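Local structure of cell wall surface anchor family protein (Streptococcus agalactiae serogroup V, 3TW0) at residues A34-E39 against I124-A128; F98-H103 against T136-F140; V171-T177 against I325-P331; I223-D227 against Y279-F285; Y318-T322 against E364-Y368. The protein is the adhesive tip pilin of the streptococcal pilus and probably attaches the bacterium to host surfaces through the magnesium-binding von Willebrand factor A-type part described here. The protein carries 2 engineered substitutions. All coordinates share one frame; numbering follows the deposited sequence.

In the fold
Interactions 1, 3 and 5 belong to the parallel sheet of the von Willebrand factor A-type fold and the helices packed on it. Interactions 1 and 3 touch: Ile325 CD1 lies 3.3 Å from Ala37 N. Interactions 3 and 5 reach neighbouring strands of that sheet, 165-172 and 319-324, and touch where Thr172 CG2 lies 3.9 Å from Thr322 CG2. Interaction 3 lies nearest the magnesium, with the Asp173 side chain about 4 Å from the ion. In interaction 1 the Ala128 side chain is about 8 Å from the bound magnesium ion. Interactions 2 and 4 lie farther out, their nearest side chains about 12 Å from the ion. Interaction 5 is remote, its centre about 34 Å from that of interaction 4.

Interaction 1 of 5, residues A34-E39 against I124-A128; sequences ALKAGE and IPKEA
Ala34 O accepts the helix bond from Gly38 N at 2.9 Å. A water lies within bonding distance of both Ala34 O (2.9 Å) and Pro125 O (2.8 Å), between helix and loop, though more acceptors surround it than it has protons. No direct hydrogen bond crosses the contact. Lys126 O comes near Leu35 N, but the angle is poor. The side-chain amide of Asn25 serves both: its OD1 accepts from Leu35 N and its ND2 donates to Lys126 O. Ala34 CB points at the loop and meets Glu127 CA at 3.6 Å. Gly38, without a side chain, lets Pro125 O come to 3.8 Å from its CA. Ile124 CG2 sits 3.6 Å from Gly38 O, and Lys126 CE passes near Gly38 C. The lysine chain is bent at chi2 (-75°) and chi4 (76°), which keeps it along the helix, where NZ forms a salt bridge with Glu42. Glu127 OE2 accepts from Ala128 N at 3.0 Å and from Asn25 N. The loop lies on helix 33-48 of a von Willebrand factor A fold, with the Ala128 side chain about 7 Å from those of Asp18 and Ser20 in the DxSxS motif of a metal ion-dependent adhesion site.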
# COMPACT_ATOMS: atom_id res chain seq x y z
N ALA A 34 -16.04 -0.44 -1.42
CA ALA A 34 -15.91 -0.99 -0.06
C ALA A 34 -17.08 -1.88 0.33
O ALA A 34 -16.88 -2.92 0.97
CB ALA A 34 -15.74 0.09 0.94
N LEU A 35 -18.29 -1.45 -0.02
CA LEU A 35 -19.48 -2.25 0.29
C LEU A 35 -19.34 -3.62 -0.37
O LEU A 35 -19.54 -4.66 0.27
CB LEU A 35 -20.77 -1.54 -0.18
CG LEU A 35 -22.11 -2.32 -0.26
CD1 LEU A 35 -22.62 -2.84 1.07
CD2 LEU A 35 -23.20 -1.47 -0.94
N LYS A 36 -18.96 -3.61 -1.65
CA LYS A 36 -18.86 -4.83 -2.44
C LYS A 36 -17.72 -5.72 -1.97
O LYS A 36 -17.85 -6.95 -1.93
CB LYS A 36 -18.79 -4.49 -3.94
CG LYS A 36 -20.14 -3.92 -4.50
CD LYS A 36 -20.10 -3.43 -5.96
CE LYS A 36 -18.88 -3.99 -6.73
NZ LYS A 36 -19.24 -4.60 -8.06
N ALA A 37 -16.59 -5.10 -1.61
CA ALA A 37 -15.46 -5.82 -1.04
C ALA A 37 -15.84 -6.49 0.30
O ALA A 37 -15.57 -7.66 0.52
CB ALA A 37 -14.26 -4.88 -0.88
N GLY A 38 -16.51 -5.75 1.17
CA GLY A 38 -16.97 -6.30 2.43
C GLY A 38 -17.94 -7.46 2.27
O GLY A 38 -17.86 -8.45 3.02
N GLU A 39 -18.82 -7.37 1.27
CA GLU A 39 -19.77 -8.46 1.00
C GLU A 39 -19.09 -9.71 0.47
O GLU A 39 -19.42 -10.83 0.86
CB GLU A 39 -20.88 -7.97 0.08
CG GLU A 39 -21.80 -6.99 0.85
CD GLU A 39 -22.93 -6.45 0.02
OE1 GLU A 39 -22.89 -6.57 -1.23
OE2 GLU A 39 -23.88 -5.92 0.63
N ILE A 124 -15.75 -6.46 9.72
CA ILE A 124 -15.66 -6.21 8.29
C ILE A 124 -16.27 -4.82 7.97
O ILE A 124 -17.47 -4.66 8.06
CB ILE A 124 -16.39 -7.32 7.48
CG1 ILE A 124 -15.68 -8.67 7.59
CG2 ILE A 124 -16.54 -6.96 6.01
CD1 ILE A 124 -16.55 -9.82 7.10
N PRO A 125 -15.45 -3.83 7.60
CA PRO A 125 -16.04 -2.56 7.17
C PRO A 125 -16.77 -2.67 5.81
O PRO A 125 -16.43 -3.53 4.97
CB PRO A 125 -14.83 -1.65 7.03
CG PRO A 125 -13.73 -2.60 6.57
CD PRO A 125 -13.97 -3.83 7.43
N LYS A 126 -17.74 -1.78 5.59
CA LYS A 126 -18.52 -1.71 4.36
C LYS A 126 -18.34 -0.33 3.74
O LYS A 126 -18.99 0.02 2.76
CB LYS A 126 -20.01 -1.96 4.68
CG LYS A 126 -20.32 -3.34 5.32
CD LYS A 126 -20.24 -4.46 4.29
CE LYS A 126 -20.60 -5.83 4.87
NZ LYS A 126 -22.07 -5.98 5.07
N GLU A 127 -17.45 0.46 4.33
CA GLU A 127 -17.17 1.79 3.82
C GLU A 127 -15.72 2.12 4.14
O GLU A 127 -15.16 1.54 5.06
CB GLU A 127 -18.16 2.83 4.45
CG GLU A 127 -18.06 4.27 3.90
CD GLU A 127 -18.29 4.37 2.40
OE1 GLU A 127 -19.46 4.51 1.96
OE2 GLU A 127 -17.31 4.28 1.63
N ALA A 128 -15.14 3.04 3.35
CA ALA A 128 -13.80 3.60 3.57
C ALA A 128 -13.87 5.13 3.88
O ALA A 128 -14.95 5.73 3.73
CB ALA A 128 -12.93 3.33 2.34
O HOH W 1 -14.67 -3.12 2.82

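Interaction 2 of 5, residues F98-H103 against T136-F140; sequences FTATTH and TLYQF
Phe98 and Gln139 pack closely, side chain over ring face. Gln139 CG sits over the middle of the Phe98 ring, 3.6 Å from its centroid and only 2° off the ring normal. This is a CH-pi contact. Gln139 is bent at chi2 (-52°), which brings its amide back over the same ring. Amide and ring planes are 32° apart, and OE1 lies 3.7 Å from Phe98 CE2. The other end of the amide is fixed by NE2, which donates to Arg135 O. Phe140 fills the next place along the strand. Its CZ comes to 3.3 Å from Phe98 O, while CE2 lies 3.7 Å from Ala100 CB and 4.0 Å from Phe98 CB. Thr99 CA meets the edge of the Phe140 ring. Phe98 and Phe140 are both buried, and this half is the tight one.

The other half is looser. Leu137 sends its two methyls to different partners. CD2 rests 3.6 Å from Thr101 O, and CD1 lies over a face of the His103 ring, 4.0 Å from the centroid. That ring is held from outside by Glu129, which bonds to NE2. Thr99 and Thr101 are exposed, and their CB atoms point away from the loop. Strand 97-101 pairs antiparallel with strand 70-78. Loop 136-140 covers one side of this pair: Phe140 reaches Val73, Gln139 reaches Lys75, and the chain runs on to helix 145-159.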
# COMPACT_ATOMS: atom_id res chain seq x y z
N PHE A 98 0.94 12.67 10.93
CA PHE A 98 -0.33 12.50 11.63
C PHE A 98 -0.23 11.24 12.45
O PHE A 98 0.37 10.25 11.99
CB PHE A 98 -1.48 12.34 10.66
CG PHE A 98 -1.88 13.61 9.97
CD1 PHE A 98 -2.90 14.40 10.47
CD2 PHE A 98 -1.24 14.00 8.80
CE1 PHE A 98 -3.29 15.56 9.81
CE2 PHE A 98 -1.61 15.15 8.13
CZ PHE A 98 -2.64 15.94 8.65
N THR A 99 -0.85 11.26 13.62
CA THR A 99 -0.78 10.12 14.52
C THR A 99 -2.20 9.89 15.01
O THR A 99 -2.86 10.85 15.42
CB THR A 99 0.21 10.40 15.68
OG1 THR A 99 1.53 10.51 15.14
CG2 THR A 99 0.20 9.31 16.74
N ALA A 100 -2.69 8.65 14.88
CA ALA A 100 -4.07 8.34 15.28
C ALA A 100 -4.25 6.87 15.62
O ALA A 100 -3.37 6.05 15.33
CB ALA A 100 -5.06 8.70 14.18
N THR A 101 -5.41 6.56 16.20
CA THR A 101 -5.80 5.21 16.51
C THR A 101 -6.65 4.69 15.36
O THR A 101 -7.67 5.29 15.00
CB THR A 101 -6.58 5.16 17.85
OG1 THR A 101 -5.72 5.60 18.90
CG2 THR A 101 -7.06 3.75 18.16
N THR A 102 -6.23 3.57 14.77
CA THR A 102 -6.93 3.00 13.60
C THR A 102 -8.19 2.32 14.09
O THR A 102 -8.26 1.94 15.24
CB THR A 102 -6.04 1.96 12.86
OG1 THR A 102 -5.60 0.96 13.79
CG2 THR A 102 -4.81 2.64 12.20
N HIS A 103 -9.17 2.18 13.21
CA HIS A 103 -10.27 1.25 13.41
C HIS A 103 -9.72 -0.18 13.54
O HIS A 103 -8.75 -0.54 12.88
CB HIS A 103 -11.18 1.24 12.17
CG HIS A 103 -11.85 2.54 11.87
ND1 HIS A 103 -12.71 3.16 12.76
CD2 HIS A 103 -11.85 3.31 10.76
CE1 HIS A 103 -13.19 4.26 12.21
NE2 HIS A 103 -12.68 4.38 11.00
N THR A 136 -8.76 13.18 9.79
CA THR A 136 -7.57 12.64 10.39
C THR A 136 -7.29 11.21 9.89
O THR A 136 -6.17 10.91 9.50
CB THR A 136 -7.62 12.76 11.93
OG1 THR A 136 -7.67 14.15 12.24
CG2 THR A 136 -6.36 12.18 12.60
N LEU A 137 -8.32 10.36 9.86
CA LEU A 137 -8.15 8.94 9.51
C LEU A 137 -8.08 8.80 7.99
O LEU A 137 -7.56 7.83 7.47
CB LEU A 137 -9.28 8.10 10.09
CG LEU A 137 -9.15 7.74 11.58
CD1 LEU A 137 -10.34 6.86 12.05
CD2 LEU A 137 -7.86 7.00 11.81
N TYR A 138 -8.61 9.80 7.30
CA TYR A 138 -8.44 9.92 5.86
C TYR A 138 -6.95 9.95 5.49
O TYR A 138 -6.59 9.45 4.44
CB TYR A 138 -9.11 11.21 5.33
CG TYR A 138 -9.02 11.34 3.82
CD1 TYR A 138 -9.91 10.66 2.99
CD2 TYR A 138 -8.04 12.14 3.23
CE1 TYR A 138 -9.84 10.78 1.63
CE2 TYR A 138 -7.95 12.26 1.85
CZ TYR A 138 -8.86 11.56 1.06
OH TYR A 138 -8.80 11.66 -0.31
N GLN A 139 -6.12 10.52 6.36
CA GLN A 139 -4.66 10.56 6.19
C GLN A 139 -3.95 9.19 6.24
O GLN A 139 -2.76 9.08 5.88
CB GLN A 139 -4.01 11.44 7.27
CG GLN A 139 -4.55 12.85 7.34
CD GLN A 139 -4.55 13.54 5.99
OE1 GLN A 139 -3.53 13.62 5.33
NE2 GLN A 139 -5.71 14.07 5.60
N PHE A 140 -4.66 8.18 6.75
CA PHE A 140 -4.18 6.80 6.86
C PHE A 140 -4.76 5.90 5.77
O PHE A 140 -4.71 4.65 5.86
CB PHE A 140 -4.49 6.25 8.27
CG PHE A 140 -3.75 6.98 9.35
CD1 PHE A 140 -2.57 6.47 9.88
CD2 PHE A 140 -4.21 8.22 9.80
CE1 PHE A 140 -1.86 7.16 10.86
CE2 PHE A 140 -3.50 8.94 10.79
CZ PHE A 140 -2.34 8.41 11.32

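Interaction 3 of 5, residues V171-T177 against I325-P331; sequences VTDGVPT and IGVNGDP. With ACT (acetate ion), chain F.
Thr172 O and Ile325 N form the one direct hydrogen bond between the segments, 3.0 Å long (149° at the hydrogen). Three waters do the rest of the polar bridging. One is 2.7 Å from Asp173 O and accepts from Gly329 N. A second donates to Asp330 O at 2.8 Å and weakly to Asp173 OD2. A third joins Val175 O to Asp330 O. Thr172 OG1 accepts from Gly174 N in an ST turn, and Asn328 OD1 accepts from Asp330 N at 2.9 Å in an Asx turn. Apolar contacts lie at both ends. Val171 CG1 meets Ile325 CD1 at 3.8 Å. Val175 CG2, anti to its carbonyl carbon, lies 3.4 Å from Gly329 CA, and Thr177 CG2 touches CD of Pro331, which follows a cis peptide. An acetate, probably from the crystallisation liquor, accepts from Thr177 OG1 at 2.8 Å and bonds to Thr143 OG1 and Ser22 N. Asp173 OD2 is hydrogen-bonded to Ser22 OG. Ser20, Ser22 and Thr143 hold the magnesium close by. Asp173 is a magnesium-binding residue of this protein but does not bind the ion here. This is the metal ion-dependent adhesion site at the ends of the parallel strands.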
# COMPACT_ATOMS: atom_id res chain seq x y z
N VAL A 171 -8.72 -8.88 -1.51
CA VAL A 171 -9.79 -8.11 -2.15
C VAL A 171 -9.43 -6.63 -2.17
O VAL A 171 -9.25 -5.99 -1.11
CB VAL A 171 -11.13 -8.28 -1.40
CG1 VAL A 171 -12.24 -7.65 -2.22
CG2 VAL A 171 -11.40 -9.77 -1.13
N THR A 172 -9.37 -6.07 -3.38
CA THR A 172 -8.74 -4.76 -3.56
C THR A 172 -9.13 -4.19 -4.91
O THR A 172 -9.65 -4.92 -5.76
CB THR A 172 -7.18 -4.91 -3.46
OG1 THR A 172 -6.52 -3.67 -3.75
CG2 THR A 172 -6.66 -6.00 -4.43
N ASP A 173 -8.92 -2.90 -5.12
CA ASP A 173 -9.08 -2.33 -6.45
C ASP A 173 -7.77 -2.36 -7.26
O ASP A 173 -7.72 -1.93 -8.41
CB ASP A 173 -9.71 -0.92 -6.39
CG ASP A 173 -8.82 0.09 -5.68
OD1 ASP A 173 -7.60 -0.15 -5.61
OD2 ASP A 173 -9.32 1.13 -5.23
N GLY A 174 -6.72 -2.91 -6.65
CA GLY A 174 -5.47 -3.20 -7.35
C GLY A 174 -4.49 -2.07 -7.59
O GLY A 174 -3.64 -2.16 -8.50
N VAL A 175 -4.57 -0.99 -6.81
CA VAL A 175 -3.66 0.14 -7.04
C VAL A 175 -2.87 0.52 -5.81
O VAL A 175 -3.33 1.35 -5.00
CB VAL A 175 -4.38 1.40 -7.62
CG1 VAL A 175 -3.38 2.49 -7.98
CG2 VAL A 175 -5.27 1.03 -8.84
N PRO A 176 -1.69 -0.10 -5.62
CA PRO A 176 -0.90 0.24 -4.45
C PRO A 176 -0.23 1.58 -4.63
O PRO A 176 0.21 1.92 -5.74
CB PRO A 176 0.13 -0.89 -4.37
CG PRO A 176 0.37 -1.24 -5.84
CD PRO A 176 -1.00 -1.12 -6.47
N THR A 177 -0.14 2.34 -3.54
CA THR A 177 0.32 3.72 -3.60
C THR A 177 1.30 4.00 -2.46
O THR A 177 1.59 5.15 -2.14
CB THR A 177 -0.86 4.69 -3.44
OG1 THR A 177 -1.52 4.41 -2.20
CG2 THR A 177 -1.88 4.54 -4.57
N ILE A 325 -12.04 -5.22 -7.48
CA ILE A 325 -13.31 -4.55 -7.31
C ILE A 325 -13.33 -3.18 -7.98
O ILE A 325 -12.53 -2.31 -7.64
CB ILE A 325 -13.69 -4.43 -5.82
CG1 ILE A 325 -13.78 -5.83 -5.19
CG2 ILE A 325 -15.00 -3.62 -5.65
CD1 ILE A 325 -14.96 -6.02 -4.34
N GLY A 326 -14.26 -2.99 -8.91
CA GLY A 326 -14.43 -1.74 -9.65
C GLY A 326 -13.11 -1.16 -10.15
O GLY A 326 -12.72 -0.06 -9.75
N VAL A 327 -12.42 -1.91 -11.01
CA VAL A 327 -11.00 -1.67 -11.33
C VAL A 327 -10.84 -0.61 -12.42
O VAL A 327 -11.27 -0.81 -13.57
CB VAL A 327 -10.30 -3.00 -11.79
CG1 VAL A 327 -8.81 -2.79 -12.15
CG2 VAL A 327 -10.45 -4.10 -10.72
N ASN A 328 -10.21 0.52 -12.06
CA ASN A 328 -9.91 1.56 -13.07
C ASN A 328 -8.53 2.21 -12.94
O ASN A 328 -8.21 3.05 -13.76
CB ASN A 328 -11.01 2.65 -13.11
CG ASN A 328 -10.93 3.62 -11.92
OD1 ASN A 328 -10.03 3.53 -11.10
ND2 ASN A 328 -11.90 4.52 -11.83
N GLY A 329 -7.74 1.86 -11.92
CA GLY A 329 -6.41 2.47 -11.75
C GLY A 329 -6.28 3.73 -10.89
O GLY A 329 -5.20 4.32 -10.83
N ASP A 330 -7.35 4.12 -10.18
CA ASP A 330 -7.30 5.30 -9.29
C ASP A 330 -6.46 5.03 -8.02
O ASP A 330 -6.69 4.04 -7.33
CB ASP A 330 -8.72 5.77 -8.94
CG ASP A 330 -8.76 7.10 -8.13
OD1 ASP A 330 -7.94 8.02 -8.35
OD2 ASP A 330 -9.67 7.23 -7.26
N PRO A 331 -5.46 5.90 -7.73
CA PRO A 331 -4.90 7.01 -8.55
C PRO A 331 -3.60 6.67 -9.33
O PRO A 331 -2.72 5.99 -8.79
CB PRO A 331 -4.57 8.06 -7.50
CG PRO A 331 -4.05 7.20 -6.33
CD PRO A 331 -4.88 5.92 -6.36
C ACT F . -5.41 5.29 -1.86
O ACT F . -6.34 4.48 -2.04
OXT ACT F . -4.27 4.80 -1.98
CH3 ACT F . -5.64 6.75 -1.52
O HOH W 2 -8.57 0.37 -9.50
O HOH W 3 -8.95 2.45 -7.73
O HOH W 4 -5.51 2.99 -4.54

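Interaction 4 of 5, residues I223-D227 against Y279-F285; sequences IVKGD and YNWVYPF
Lys225 runs along Tyr279 and ends over the ring of Tyr283. Its CB passes Tyr279 O at 3.8 Å. CG, next along, is 3.9 Å from Tyr283 CE1. A bend at chi2 (-59°) then carries the chain across the ring, with CD still beside Tyr279 O. CE stands over the ring centre, 3.9 Å from the Tyr283 centroid and 5° off the normal, in a CH-pi contact. NZ lies over the same face, 4.1 Å from the centroid, and makes a cation-pi interaction. It also donates to a water at 2.9 Å, and that water donates to Trp281 O. Gly226 N donates to Tyr279 O at 2.8 Å; the bond is nearly straight (167°), but the donor stands above the carbonyl plane. Asn280 ND2 adds a weak bond of 3.3 Å to Asp227 OD2, while OD1 of this aspartate accepts from Glu229 N. Segment 223-227 is a loop after helix 220-223; its Lys225 makes a backbone hydrogen bond with Ser179. Segment 279-285 begins with a 3-10 turn at Tyr279 and Asn280, then runs as loop between strand 271-276 and helix 302-312. Asp227 O accepts from Lys75 NZ on strand 70-78 of the antiparallel sheet.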
# COMPACT_ATOMS: atom_id res chain seq x y z
N ILE A 223 10.47 5.85 6.76
CA ILE A 223 11.23 5.02 5.78
C ILE A 223 10.45 4.62 4.50
O ILE A 223 11.02 4.14 3.53
CB ILE A 223 11.80 3.70 6.43
CG1 ILE A 223 10.66 2.78 6.91
CG2 ILE A 223 12.81 4.00 7.55
CD1 ILE A 223 11.12 1.30 7.18
N VAL A 224 9.15 4.77 4.52
CA VAL A 224 8.30 4.27 3.46
C VAL A 224 8.33 5.14 2.20
O VAL A 224 8.62 6.34 2.27
CB VAL A 224 6.89 4.20 4.01
CG1 VAL A 224 5.88 4.59 3.00
CG2 VAL A 224 6.62 2.84 4.67
N LYS A 225 8.03 4.54 1.04
CA LYS A 225 7.88 5.33 -0.21
C LYS A 225 6.41 5.57 -0.48
O LYS A 225 5.56 4.70 -0.20
CB LYS A 225 8.51 4.60 -1.43
CG LYS A 225 10.03 4.38 -1.34
CD LYS A 225 10.81 5.66 -1.20
CE LYS A 225 12.31 5.40 -1.06
NZ LYS A 225 13.19 6.56 -1.55
N GLY A 226 6.10 6.73 -1.04
CA GLY A 226 4.69 7.06 -1.31
C GLY A 226 3.93 7.49 -0.07
O GLY A 226 4.36 7.23 1.06
N ASP A 227 2.83 8.20 -0.29
CA ASP A 227 1.93 8.67 0.76
C ASP A 227 0.46 8.50 0.37
O ASP A 227 -0.40 9.19 0.93
CB ASP A 227 2.20 10.15 1.09
CG ASP A 227 1.99 11.09 -0.10
OD1 ASP A 227 1.61 10.64 -1.21
OD2 ASP A 227 2.21 12.30 0.07
N TYR A 279 10.20 10.96 -0.64
CA TYR A 279 9.66 9.62 -0.64
C TYR A 279 8.63 9.41 -1.78
O TYR A 279 8.21 8.30 -2.03
CB TYR A 279 9.11 9.21 0.73
CG TYR A 279 8.08 10.13 1.34
CD1 TYR A 279 8.35 10.82 2.53
CD2 TYR A 279 6.84 10.30 0.76
CE1 TYR A 279 7.40 11.66 3.11
CE2 TYR A 279 5.90 11.12 1.32
CZ TYR A 279 6.19 11.80 2.50
OH TYR A 279 5.22 12.64 3.05
N ASN A 280 8.27 10.48 -2.48
CA ASN A 280 7.45 10.34 -3.69
C ASN A 280 8.20 10.31 -5.02
O ASN A 280 7.57 10.20 -6.07
CB ASN A 280 6.37 11.43 -3.74
CG ASN A 280 5.18 11.09 -2.85
OD1 ASN A 280 4.68 9.95 -2.86
ND2 ASN A 280 4.72 12.08 -2.07
N TRP A 281 9.53 10.43 -4.97
CA TRP A 281 10.38 10.60 -6.14
C TRP A 281 10.74 9.27 -6.78
O TRP A 281 10.84 8.25 -6.10
CB TRP A 281 11.72 11.24 -5.74
CG TRP A 281 11.67 12.67 -5.26
CD1 TRP A 281 10.55 13.45 -5.05
CD2 TRP A 281 12.79 13.48 -4.86
NE1 TRP A 281 10.91 14.70 -4.60
CE2 TRP A 281 12.28 14.75 -4.46
CE3 TRP A 281 14.18 13.27 -4.82
CZ2 TRP A 281 13.10 15.79 -4.03
CZ3 TRP A 281 15.00 14.31 -4.38
CH2 TRP A 281 14.46 15.57 -4.00
N VAL A 282 11.02 9.28 -8.07
CA VAL A 282 11.70 8.11 -8.66
C VAL A 282 12.99 7.91 -7.87
O VAL A 282 13.63 8.89 -7.47
CB VAL A 282 11.97 8.33 -10.17
CG1 VAL A 282 12.87 7.23 -10.74
CG2 VAL A 282 10.66 8.34 -10.91
N TYR A 283 13.32 6.66 -7.56
CA TYR A 283 14.54 6.39 -6.83
C TYR A 283 15.16 5.08 -7.37
O TYR A 283 14.51 4.34 -8.10
CB TYR A 283 14.29 6.32 -5.31
CG TYR A 283 13.70 4.98 -4.88
CD1 TYR A 283 12.34 4.72 -5.05
CD2 TYR A 283 14.51 3.99 -4.34
CE1 TYR A 283 11.80 3.49 -4.67
CE2 TYR A 283 13.98 2.74 -3.98
CZ TYR A 283 12.63 2.50 -4.14
OH TYR A 283 12.11 1.31 -3.78
N PRO A 284 16.41 4.80 -7.01
CA PRO A 284 17.28 5.53 -6.08
C PRO A 284 17.82 6.85 -6.66
O PRO A 284 17.78 7.05 -7.88
CB PRO A 284 18.43 4.55 -5.85
CG PRO A 284 18.49 3.77 -7.15
CD PRO A 284 17.13 3.71 -7.71
N PHE A 285 18.25 7.73 -5.76
CA PHE A 285 18.95 8.97 -6.08
C PHE A 285 20.04 9.19 -5.00
O PHE A 285 19.87 8.74 -3.85
CB PHE A 285 17.96 10.15 -6.11
CG PHE A 285 17.16 10.33 -4.82
CD1 PHE A 285 17.71 11.00 -3.73
CD2 PHE A 285 15.87 9.82 -4.71
CE1 PHE A 285 16.99 11.13 -2.54
CE2 PHE A 285 15.14 9.98 -3.53
CZ PHE A 285 15.69 10.65 -2.44
O HOH W 5 11.79 8.11 -3.49

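Interaction 5 of 5, residues Y318-T322 against E364-Y368; sequences YDIFT and ELNKY
Phe321 on strand 319-324 of the central parallel sheet meets Glu364 on helix 358-366, the last helix of the chain. This is a helix-on-sheet contact of the von Willebrand factor A fold. The same helix is tied to the neighbouring edge strand 352-354 by the disulfide between Cys353 and Cys360, and its Leu365 also rests on Leu44 and Lys47 of helix 33-48.

The Phe321 ring takes up most of the contact. The Glu364 carboxylate is stacked on one of its faces, with the two planes 14° apart. OE1 is 3.5 Å above the ring plane, offset toward the rim. Glu364 CB lies over the face as well, 4.2 Å from the centroid and 26° off the normal. With CG between the backbone N and the carbonyl carbon (chi1 63°) and the chain extended beyond it, the whole side chain slides across the phenyl ring. Leu365 CD2 comes to the ring edge, 4.3 Å from Phe321 CE2. Tyr368 closes in from the far end, its CE2 3.8 Å from Phe321 CE2.

Asp319, two residues earlier on the strand, points the same way and supplies the polar part. It is buried, and two groups from the end of the chain reach it. Lys367 NZ forms a salt bridge with Asp319 OD2 at 3.5 Å, with only a weak hydrogen bond in it. This probably favours the charged carboxylate. The lysine bends at chi2 and chi3, and its CD lies over a face of the Tyr368 ring. Tyr368 OH donates a weak hydrogen bond to Asp319 OD2 at 2.9 Å.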
# COMPACT_ATOMS: atom_id res chain seq x y z
N TYR A 318 2.05 -21.65 -1.15
CA TYR A 318 0.61 -21.71 -0.93
C TYR A 318 -0.17 -20.88 -1.95
O TYR A 318 0.44 -20.30 -2.85
CB TYR A 318 0.21 -21.40 0.51
CG TYR A 318 0.75 -20.15 1.10
CD1 TYR A 318 0.29 -18.90 0.68
CD2 TYR A 318 1.69 -20.19 2.14
CE1 TYR A 318 0.78 -17.76 1.25
CE2 TYR A 318 2.17 -19.04 2.72
CZ TYR A 318 1.71 -17.83 2.26
OH TYR A 318 2.19 -16.66 2.81
N ASP A 319 -1.49 -20.82 -1.82
CA ASP A 319 -2.30 -20.17 -2.83
C ASP A 319 -2.56 -18.70 -2.54
O ASP A 319 -2.82 -18.34 -1.42
CB ASP A 319 -3.63 -20.89 -3.00
CG ASP A 319 -3.45 -22.25 -3.61
OD1 ASP A 319 -3.04 -22.30 -4.79
OD2 ASP A 319 -3.69 -23.23 -2.90
N ILE A 320 -2.52 -17.87 -3.57
CA ILE A 320 -2.95 -16.49 -3.40
C ILE A 320 -3.94 -16.14 -4.49
O ILE A 320 -3.61 -16.19 -5.69
CB ILE A 320 -1.77 -15.48 -3.33
CG1 ILE A 320 -0.72 -15.90 -2.27
CG2 ILE A 320 -2.32 -14.07 -3.02
CD1 ILE A 320 0.50 -16.64 -2.83
N PHE A 321 -5.16 -15.83 -4.06
CA PHE A 321 -6.22 -15.42 -4.96
C PHE A 321 -6.51 -13.94 -4.78
O PHE A 321 -6.67 -13.48 -3.64
CB PHE A 321 -7.52 -16.22 -4.71
CG PHE A 321 -7.38 -17.71 -4.86
CD1 PHE A 321 -6.21 -18.30 -5.33
CD2 PHE A 321 -8.44 -18.55 -4.52
CE1 PHE A 321 -6.09 -19.70 -5.47
CE2 PHE A 321 -8.33 -19.94 -4.66
CZ PHE A 321 -7.15 -20.51 -5.15
N THR A 322 -6.60 -13.20 -5.89
CA THR A 322 -6.90 -11.78 -5.85
C THR A 322 -8.24 -11.46 -6.54
O THR A 322 -8.49 -11.86 -7.69
CB THR A 322 -5.76 -10.96 -6.47
OG1 THR A 322 -4.52 -11.44 -5.99
CG2 THR A 322 -5.86 -9.49 -6.07
N GLU A 364 -11.84 -21.35 -9.00
CA GLU A 364 -10.63 -21.44 -8.18
C GLU A 364 -10.90 -22.07 -6.79
O GLU A 364 -10.13 -22.92 -6.33
CB GLU A 364 -9.92 -20.07 -8.10
CG GLU A 364 -10.73 -18.93 -7.43
CD GLU A 364 -10.00 -17.57 -7.43
OE1 GLU A 364 -8.91 -17.46 -8.05
OE2 GLU A 364 -10.54 -16.59 -6.84
N LEU A 365 -12.01 -21.67 -6.15
CA LEU A 365 -12.36 -22.12 -4.80
C LEU A 365 -12.82 -23.57 -4.74
O LEU A 365 -12.65 -24.25 -3.72
CB LEU A 365 -13.46 -21.25 -4.20
CG LEU A 365 -13.09 -19.82 -3.80
CD1 LEU A 365 -14.33 -19.02 -3.49
CD2 LEU A 365 -12.14 -19.81 -2.60
N ASN A 366 -13.40 -24.03 -5.85
CA ASN A 366 -13.98 -25.37 -5.95
C ASN A 366 -13.09 -26.52 -5.47
O ASN A 366 -13.58 -27.41 -4.77
CB ASN A 366 -14.49 -25.62 -7.38
CG ASN A 366 -15.25 -26.95 -7.52
OD1 ASN A 366 -16.18 -27.25 -6.75
ND2 ASN A 366 -14.85 -27.73 -8.51
N LYS A 367 -11.81 -26.49 -5.84
CA LYS A 367 -10.76 -27.38 -5.31
C LYS A 367 -10.89 -27.72 -3.80
O LYS A 367 -10.74 -28.88 -3.41
CB LYS A 367 -9.38 -26.75 -5.58
CG LYS A 367 -8.25 -27.20 -4.64
CD LYS A 367 -7.20 -26.10 -4.42
CE LYS A 367 -6.08 -26.14 -5.46
NZ LYS A 367 -5.34 -24.85 -5.52
N TYR A 368 -11.15 -26.71 -2.97
CA TYR A 368 -11.20 -26.90 -1.52
C TYR A 368 -12.54 -27.44 -1.08
O TYR A 368 -12.59 -28.35 -0.27
CB TYR A 368 -10.96 -25.58 -0.79
CG TYR A 368 -9.77 -24.78 -1.24
CD1 TYR A 368 -8.47 -25.23 -0.99
CD2 TYR A 368 -9.93 -23.56 -1.89
CE1 TYR A 368 -7.37 -24.49 -1.39
CE2 TYR A 368 -8.84 -22.81 -2.30
CZ TYR A 368 -7.56 -23.29 -2.05
OH TYR A 368 -6.46 -22.56 -2.44